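Local coordinates for acyl-coenzyme A oxidase (Caenorhabditis elegans, PDB 5K3H), which catalyses the first step of peroxisomal beta-oxidation, the FAD-dependent desaturation of acyl-CoA to (2E)-enoyl-CoA, with oxygen reduced to hydrogen peroxide, at residues B[117-122]-B[147-152]; B[77-82]-B[111-116]. All coordinates share one frame; numbering follows the deposited sequence.

Contact 1: B[117-122]-B[147-152]; sequences GVMFIP and GTYAQT
Phe-120 and Met-119 of helix 114-127, in the N-terminal helical part of the enzyme, pack against Gly-147 to Tyr-149, where strand 147-150 opens the beta-sheet region and the chain runs into its FAD-binding residues. Helix and strand cross almost perpendicularly, at 86°, with only 6.0 Å between their axes. A glycine at 147 is consistent with so close an approach: its CA sits over the centre of the Phe-120 ring as a CH-pi contact, 3.4 Å from the ring centroid. A CB on this residue would fall 2.2 Å from Phe-120 CE2, so there is no room for a side chain. Phe-120 CG lies anti to the backbone N (chi1 -175°), which carries the ring across to the start of the strand; CD1 comes within 3.3 Å of Thr-148 O, approaching obliquely. His-116 and Val-201 pack against the same ring.

Two residues further along the strand, Met-119 meets Tyr-149. Their CB atoms touch at 3.5 Å, and bends at chi2 and chi3 fold the thioether back so that CE lies over one face of the tyrosine ring, 4.0 Å from its centroid and offset toward the rim. Gln-151 NE2 is at the edge of that ring, in its plane. The CB of Thr-148 points away from residues 117-122, and its OG1 hydrogen-bonds to Gly-191 O, another FAD-binding residue. Tyr-149 to Thr-152 bind FAD shared between the two subunits; this is the junction of helical and beta domains typical of the acyl-CoA oxidase and dehydrogenase fold, with a helix packed across the strand that leads into the flavin-binding residues.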
ATOM      1  N   GLY B 117     -22.429  -5.216  16.115  1.00 26.92           N
ATOM      2  CA  GLY B 117     -22.971  -3.869  16.176  1.00 27.04           C
ATOM      3  C   GLY B 117     -23.067  -3.140  14.849  1.00 27.13           C
ATOM      4  O   GLY B 117     -23.952  -2.299  14.659  1.00 28.22           O
ATOM      5  N   VAL B 118     -22.145  -3.438  13.929  1.00 27.43           N
ATOM      6  CA  VAL B 118     -22.070  -2.695  12.672  1.00 28.77           C
ATOM      7  C   VAL B 118     -23.186  -3.115  11.720  1.00 31.22           C
ATOM      8  O   VAL B 118     -23.808  -2.272  11.066  1.00 30.71           O
ATOM      9  CB  VAL B 118     -20.678  -2.880  12.023  1.00 29.00           C
ATOM     10  CG1 VAL B 118     -20.664  -2.298  10.644  1.00 28.41           C
ATOM     11  CG2 VAL B 118     -19.589  -2.221  12.850  1.00 28.21           C
ATOM     12  N   MET B 119     -23.471  -4.409  11.635  1.00 31.13           N
ATOM     13  CA  MET B 119     -24.436  -4.910  10.664  1.00 31.36           C
ATOM     14  C   MET B 119     -25.572  -5.698  11.290  1.00 29.27           C
ATOM     15  O   MET B 119     -26.718  -5.535  10.878  1.00 27.47           O
ATOM     16  CB  MET B 119     -23.738  -5.818   9.626  1.00 34.91           C
ATOM     17  CG  MET B 119     -22.833  -5.112   8.620  1.00 37.13           C
ATOM     18  SD  MET B 119     -23.646  -3.830   7.650  1.00 47.09           S
ATOM     19  CE  MET B 119     -25.139  -4.656   7.128  1.00 48.70           C
ATOM     20  N   PHE B 120     -25.290  -6.570  12.256  1.00 31.55           N
ATOM     21  CA  PHE B 120     -26.326  -7.463  12.770  1.00 31.19           C
ATOM     22  C   PHE B 120     -27.485  -6.671  13.358  1.00 31.79           C
ATOM     23  O   PHE B 120     -28.631  -6.761  12.888  1.00 32.43           O
ATOM     24  CB  PHE B 120     -25.717  -8.391  13.825  1.00 30.52           C
ATOM     25  CG  PHE B 120     -26.647  -9.445  14.344  1.00 29.52           C
ATOM     26  CD1 PHE B 120     -27.257 -10.339  13.483  1.00 29.32           C
ATOM     27  CD2 PHE B 120     -26.842  -9.601  15.710  1.00 28.85           C
ATOM     28  CE1 PHE B 120     -28.092 -11.349  13.974  1.00 29.60           C
ATOM     29  CE2 PHE B 120     -27.658 -10.606  16.213  1.00 29.73           C
ATOM     30  CZ  PHE B 120     -28.286 -11.481  15.345  1.00 29.75           C
ATOM     31  N   ILE B 121     -27.198  -5.851  14.372  1.00 34.69           N
ATOM     32  CA  ILE B 121     -28.250  -5.070  15.018  1.00 31.99           C
ATOM     33  C   ILE B 121     -28.870  -4.084  14.030  1.00 31.79           C
ATOM     34  O   ILE B 121     -30.115  -3.995  13.973  1.00 30.63           O
ATOM     35  CB  ILE B 121     -27.725  -4.426  16.300  1.00 32.20           C
ATOM     36  CG1 ILE B 121     -27.673  -5.473  17.407  1.00 32.34           C
ATOM     37  CG2 ILE B 121     -28.554  -3.230  16.701  1.00 32.62           C
ATOM     38  CD1 ILE B 121     -26.752  -5.125  18.554  1.00 34.08           C
ATOM     39  N   PRO B 122     -28.100  -3.353  13.203  1.00 29.93           N
ATOM     40  CA  PRO B 122     -28.768  -2.503  12.194  1.00 30.47           C
ATOM     41  C   PRO B 122     -29.710  -3.268  11.278  1.00 32.58           C
ATOM     42  O   PRO B 122     -30.787  -2.758  10.940  1.00 34.31           O
ATOM     43  CB  PRO B 122     -27.589  -1.874  11.437  1.00 29.73           C
ATOM     44  CG  PRO B 122     -26.534  -1.751  12.491  1.00 29.99           C
ATOM     45  CD  PRO B 122     -26.668  -3.027  13.316  1.00 29.68           C
ATOM     46  N   GLY B 147     -24.035 -12.118  16.635  1.00 26.95           N
ATOM     47  CA  GLY B 147     -24.537 -12.199  15.286  1.00 27.83           C
ATOM     48  C   GLY B 147     -23.654 -11.434  14.321  1.00 27.82           C
ATOM     49  O   GLY B 147     -22.814 -10.618  14.704  1.00 27.70           O
ATOM     50  N   THR B 148     -23.861 -11.736  13.045  1.00 26.48           N
ATOM     51  CA  THR B 148     -23.223 -11.033  11.947  1.00 25.79           C
ATOM     52  C   THR B 148     -24.233 -10.977  10.806  1.00 26.34           C
ATOM     53  O   THR B 148     -25.378 -11.420  10.939  1.00 25.57           O
ATOM     54  CB  THR B 148     -21.898 -11.724  11.569  1.00 25.88           C
ATOM     55  OG1 THR B 148     -21.244 -11.011  10.509  1.00 25.68           O
ATOM     56  CG2 THR B 148     -22.147 -13.170  11.140  1.00 26.43           C
ATOM     57  N   TYR B 149     -23.804 -10.422   9.678  1.00 25.57           N
ATOM     58  CA  TYR B 149     -24.645 -10.269   8.501  1.00 26.38           C
ATOM     59  C   TYR B 149     -23.952 -11.011   7.364  1.00 26.30           C
ATOM     60  O   TYR B 149     -22.787 -10.744   7.063  1.00 23.44           O
ATOM     61  CB  TYR B 149     -24.833  -8.784   8.190  1.00 28.49           C
ATOM     62  CG  TYR B 149     -25.831  -8.479   7.107  1.00 30.19           C
ATOM     63  CD1 TYR B 149     -27.168  -8.347   7.413  1.00 30.53           C
ATOM     64  CD2 TYR B 149     -25.444  -8.301   5.792  1.00 32.25           C
ATOM     65  CE1 TYR B 149     -28.104  -8.060   6.443  1.00 31.67           C
ATOM     66  CE2 TYR B 149     -26.388  -8.013   4.804  1.00 32.64           C
ATOM     67  CZ  TYR B 149     -27.713  -7.896   5.149  1.00 32.26           C
ATOM     68  OH  TYR B 149     -28.669  -7.617   4.204  1.00 35.91           O
ATOM     69  N   ALA B 150     -24.640 -11.970   6.762  1.00 25.89           N
ATOM     70  CA  ALA B 150     -23.999 -12.915   5.843  1.00 25.87           C
ATOM     71  C   ALA B 150     -24.616 -12.739   4.469  1.00 25.86           C
ATOM     72  O   ALA B 150     -25.697 -13.267   4.195  1.00 27.18           O
ATOM     73  CB  ALA B 150     -24.138 -14.353   6.344  1.00 25.99           C
ATOM     74  N   GLN B 151     -23.938 -11.979   3.611  1.00 26.61           N
ATOM     75  CA  GLN B 151     -24.441 -11.722   2.265  1.00 26.65           C
ATOM     76  C   GLN B 151     -23.506 -12.248   1.186  1.00 26.26           C
ATOM     77  O   GLN B 151     -23.921 -13.054   0.342  1.00 27.51           O
ATOM     78  CB  GLN B 151     -24.698 -10.218   2.090  1.00 27.67           C
ATOM     79  CG  GLN B 151     -25.180  -9.835   0.721  1.00 29.73           C
ATOM     80  CD  GLN B 151     -25.440  -8.351   0.630  1.00 31.76           C
ATOM     81  OE1 GLN B 151     -24.874  -7.650  -0.218  1.00 36.00           O
ATOM     82  NE2 GLN B 151     -26.315  -7.856   1.514  1.00 32.40           N
ATOM     83  N   THR B 152     -22.252 -11.821   1.192  1.00 26.28           N
ATOM     84  CA  THR B 152     -21.388 -12.103   0.066  1.00 25.06           C
ATOM     85  C   THR B 152     -21.048 -13.587  -0.002  1.00 24.45           C
ATOM     86  O   THR B 152     -20.915 -14.279   1.012  1.00 21.73           O
ATOM     87  CB  THR B 152     -20.116 -11.273   0.160  1.00 25.68           C
ATOM     88  OG1 THR B 152     -19.372 -11.706   1.292  1.00 27.32           O
ATOM     89  CG2 THR B 152     -20.448  -9.785   0.294  1.00 25.50           C
TER

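Contact 2: B[77-82]-B[111-116]; sequences RKLTVL and NPMALH
The side-chain amide of Asn-111 has Leu-79 on one side of its plane and the backbone N of Met-113 on the other. Leu-79 CD1 lies over the OD1 end of the amide at 4.1 Å, and CD2 comes in at a lower slant at 3.8 Å. From the opposite side Met-113 N donates to OD1 (2.8 Å), tilted 44° out of the carbonyl plane; this bond makes an Asx turn, set within a type I beta turn from Asn-111 to Ala-114. The His-116 ring carries Met-113 CE over one face, toward the rim, and its NE2 hydrogen-bonds to Ala-140 O.

Within 77-82 Leu-79 makes the contact; Ser-75, a turn earlier on the helix, also touches Asn-111 and Pro-112. A chi1 of -165° swings the Leu-79 branch out toward the turn, where CD2 also touches Pro-112 CD at 3.9 Å and Met-113 CG at 3.8 Å. CD2 thus carries most of the contact. Replacing Asn-111 by alanine would probably leave Met-113 N without its side-chain acceptor, free the turn to shift, and open a gap beside the Leu-79 methyls.

Asn-192 bonds to Asn-111 O and Leu-115 N. The turn leads into helix 114-127, with helix 68-85 on its Leu-79 side and Leu-662 and Met-665 of the second subunit packed on Pro-112 and Met-113, while His-116 reaches strand 147-150 and helix 130-141.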
ATOM      1  N   ARG B  77     -10.995 -11.248  25.979  1.00 28.37           N
ATOM      2  CA  ARG B  77     -10.778 -10.829  27.360  1.00 30.05           C
ATOM      3  C   ARG B  77     -11.298  -9.414  27.611  1.00 30.06           C
ATOM      4  O   ARG B  77     -12.184  -9.205  28.450  1.00 27.90           O
ATOM      5  CB  ARG B  77      -9.287 -10.922  27.686  1.00 31.03           C
ATOM      6  CG  ARG B  77      -8.956 -10.763  29.158  1.00 32.84           C
ATOM      7  CD  ARG B  77      -7.448 -10.690  29.389  1.00 32.55           C
ATOM      8  NE  ARG B  77      -6.830  -9.488  28.845  1.00 32.29           N
ATOM      9  CZ  ARG B  77      -6.977  -8.269  29.372  1.00 32.49           C
ATOM     10  NH1 ARG B  77      -7.733  -8.081  30.446  1.00 31.20           N
ATOM     11  NH2 ARG B  77      -6.378  -7.227  28.814  1.00 34.18           N
ATOM     12  N   LYS B  78     -10.762  -8.428  26.870  1.00 29.36           N
ATOM     13  CA  LYS B  78     -11.165  -7.029  27.050  1.00 29.72           C
ATOM     14  C   LYS B  78     -12.638  -6.824  26.753  1.00 29.26           C
ATOM     15  O   LYS B  78     -13.304  -6.008  27.408  1.00 27.69           O
ATOM     16  CB  LYS B  78     -10.326  -6.119  26.153  1.00 30.37           C
ATOM     17  CG  LYS B  78      -8.876  -6.132  26.522  1.00 32.10           C
ATOM     18  CD  LYS B  78      -8.116  -5.008  25.877  1.00 33.27           C
ATOM     19  CE  LYS B  78      -7.785  -5.389  24.446  1.00 35.95           C
ATOM     20  NZ  LYS B  78      -6.701  -4.535  23.896  1.00 37.97           N
ATOM     21  N   LEU B  79     -13.171  -7.555  25.776  1.00 29.04           N
ATOM     22  CA  LEU B  79     -14.574  -7.386  25.427  1.00 29.96           C
ATOM     23  C   LEU B  79     -15.485  -7.737  26.603  1.00 29.32           C
ATOM     24  O   LEU B  79     -16.432  -6.999  26.902  1.00 28.30           O
ATOM     25  CB  LEU B  79     -14.891  -8.240  24.198  1.00 30.89           C
ATOM     26  CG  LEU B  79     -16.170  -8.010  23.402  1.00 32.93           C
ATOM     27  CD1 LEU B  79     -16.306  -6.551  23.008  1.00 32.24           C
ATOM     28  CD2 LEU B  79     -16.101  -8.879  22.161  1.00 34.08           C
ATOM     29  N   THR B  80     -15.203  -8.842  27.307  1.00 31.68           N
ATOM     30  CA  THR B  80     -16.042  -9.207  28.447  1.00 32.33           C
ATOM     31  C   THR B  80     -15.927  -8.180  29.571  1.00 30.74           C
ATOM     32  O   THR B  80     -16.934  -7.835  30.207  1.00 30.13           O
ATOM     33  CB  THR B  80     -15.697 -10.609  28.956  1.00 34.01           C
ATOM     34  OG1 THR B  80     -14.330 -10.649  29.352  1.00 36.37           O
ATOM     35  CG2 THR B  80     -15.960 -11.679  27.908  1.00 34.33           C
ATOM     36  N   VAL B  81     -14.719  -7.670  29.833  1.00 31.56           N
ATOM     37  CA  VAL B  81     -14.586  -6.614  30.837  1.00 31.09           C
ATOM     38  C   VAL B  81     -15.389  -5.380  30.438  1.00 31.89           C
ATOM     39  O   VAL B  81     -16.027  -4.745  31.285  1.00 31.01           O
ATOM     40  CB  VAL B  81     -13.108  -6.270  31.061  1.00 30.59           C
ATOM     41  CG1 VAL B  81     -12.987  -5.176  32.104  1.00 31.18           C
ATOM     42  CG2 VAL B  81     -12.343  -7.514  31.471  1.00 30.49           C
ATOM     43  N   LEU B  82     -15.383  -5.025  29.143  1.00 30.85           N
ATOM     44  CA  LEU B  82     -16.172  -3.879  28.678  1.00 32.37           C
ATOM     45  C   LEU B  82     -17.653  -4.046  28.998  1.00 33.87           C
ATOM     46  O   LEU B  82     -18.257  -3.176  29.626  1.00 35.55           O
ATOM     47  CB  LEU B  82     -16.003  -3.666  27.172  1.00 32.65           C
ATOM     48  CG  LEU B  82     -14.833  -2.838  26.627  1.00 32.80           C
ATOM     49  CD1 LEU B  82     -14.966  -2.715  25.085  1.00 33.34           C
ATOM     50  CD2 LEU B  82     -14.683  -1.463  27.300  1.00 32.21           C
ATOM     51  N   ASN B 111     -12.502  -7.244  16.608  1.00 23.39           N
ATOM     52  CA  ASN B 111     -12.884  -7.944  17.829  1.00 23.92           C
ATOM     53  C   ASN B 111     -13.988  -8.935  17.479  1.00 24.05           C
ATOM     54  O   ASN B 111     -14.552  -8.878  16.381  1.00 23.63           O
ATOM     55  CB  ASN B 111     -13.318  -6.960  18.939  1.00 23.31           C
ATOM     56  CG  ASN B 111     -14.647  -6.296  18.652  1.00 24.15           C
ATOM     57  OD1 ASN B 111     -15.702  -6.818  19.007  1.00 24.22           O
ATOM     58  ND2 ASN B 111     -14.603  -5.137  17.991  1.00 25.01           N
ATOM     59  N   PRO B 112     -14.280  -9.895  18.366  1.00 25.73           N
ATOM     60  CA  PRO B 112     -15.271 -10.947  18.037  1.00 26.43           C
ATOM     61  C   PRO B 112     -16.681 -10.449  17.808  1.00 27.62           C
ATOM     62  O   PRO B 112     -17.533 -11.232  17.348  1.00 28.35           O
ATOM     63  CB  PRO B 112     -15.226 -11.865  19.261  1.00 25.96           C
ATOM     64  CG  PRO B 112     -13.832 -11.679  19.812  1.00 25.46           C
ATOM     65  CD  PRO B 112     -13.521 -10.233  19.591  1.00 26.29           C
ATOM     66  N   MET B 113     -16.983  -9.206  18.176  1.00 25.36           N
ATOM     67  CA  MET B 113     -18.321  -8.659  18.011  1.00 25.07           C
ATOM     68  C   MET B 113     -18.310  -7.422  17.132  1.00 24.27           C
ATOM     69  O   MET B 113     -19.231  -6.602  17.202  1.00 22.87           O
ATOM     70  CB  MET B 113     -18.942  -8.369  19.377  1.00 26.18           C
ATOM     71  CG  MET B 113     -19.248  -9.637  20.122  1.00 28.28           C
ATOM     72  SD  MET B 113     -20.047  -9.376  21.708  1.00 31.64           S
ATOM     73  CE  MET B 113     -21.566  -8.541  21.251  1.00 29.53           C
ATOM     74  N   ALA B 114     -17.280  -7.290  16.302  1.00 23.16           N
ATOM     75  CA  ALA B 114     -17.154  -6.146  15.407  1.00 23.37           C
ATOM     76  C   ALA B 114     -18.359  -5.987  14.482  1.00 23.87           C
ATOM     77  O   ALA B 114     -18.846  -4.877  14.272  1.00 24.78           O
ATOM     78  CB  ALA B 114     -15.871  -6.248  14.596  1.00 22.92           C
ATOM     79  N   LEU B 115     -18.834  -7.097  13.927  1.00 23.77           N
ATOM     80  CA  LEU B 115     -19.977  -7.068  13.018  1.00 24.17           C
ATOM     81  C   LEU B 115     -21.310  -7.061  13.763  1.00 24.01           C
ATOM     82  O   LEU B 115     -22.321  -6.593  13.238  1.00 24.06           O
ATOM     83  CB  LEU B 115     -19.919  -8.246  12.042  1.00 24.28           C
ATOM     84  CG  LEU B 115     -19.161  -7.992  10.738  1.00 25.30           C
ATOM     85  CD1 LEU B 115     -19.889  -6.966   9.885  1.00 25.92           C
ATOM     86  CD2 LEU B 115     -17.737  -7.542  11.023  1.00 24.03           C
ATOM     87  N   HIS B 116     -21.305  -7.582  14.984  1.00 27.19           N
ATOM     88  CA  HIS B 116     -22.512  -7.634  15.809  1.00 27.77           C
ATOM     89  C   HIS B 116     -23.204  -6.275  15.882  1.00 27.36           C
ATOM     90  O   HIS B 116     -24.439  -6.183  15.795  1.00 26.87           O
ATOM     91  CB  HIS B 116     -22.149  -8.136  17.201  1.00 28.64           C
ATOM     92  CG  HIS B 116     -23.325  -8.298  18.097  1.00 29.66           C
ATOM     93  ND1 HIS B 116     -24.087  -9.444  18.127  1.00 29.76           N
ATOM     94  CD2 HIS B 116     -23.867  -7.454  19.006  1.00 29.73           C
ATOM     95  CE1 HIS B 116     -25.053  -9.296  19.015  1.00 30.68           C
ATOM     96  NE2 HIS B 116     -24.944  -8.095  19.558  1.00 31.22           N
TER

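How the contacts relate
The centres of contacts 1 and 2 lie about 15 Å apart, and both segments of contact 2 precede those of contact 1 in the sequence. Helix 114-127 serves both, its lead-in turn meeting helix 68-85 and its next residues meeting strand 147-150. They also touch directly. His-116 ND1 probably hydrogen-bonds to Gly-147 N, 3.1 Å away, and Leu-115 CB packs on Thr-148 OG1. Within the helix, His-116 O probably accepts from Ile-121 N at 3.1 Å, a five-residue step matching its wider pi-type turn. So helix 114-127 joins helix 68-85, near the second subunit, to the strand that runs into FAD-binding residues.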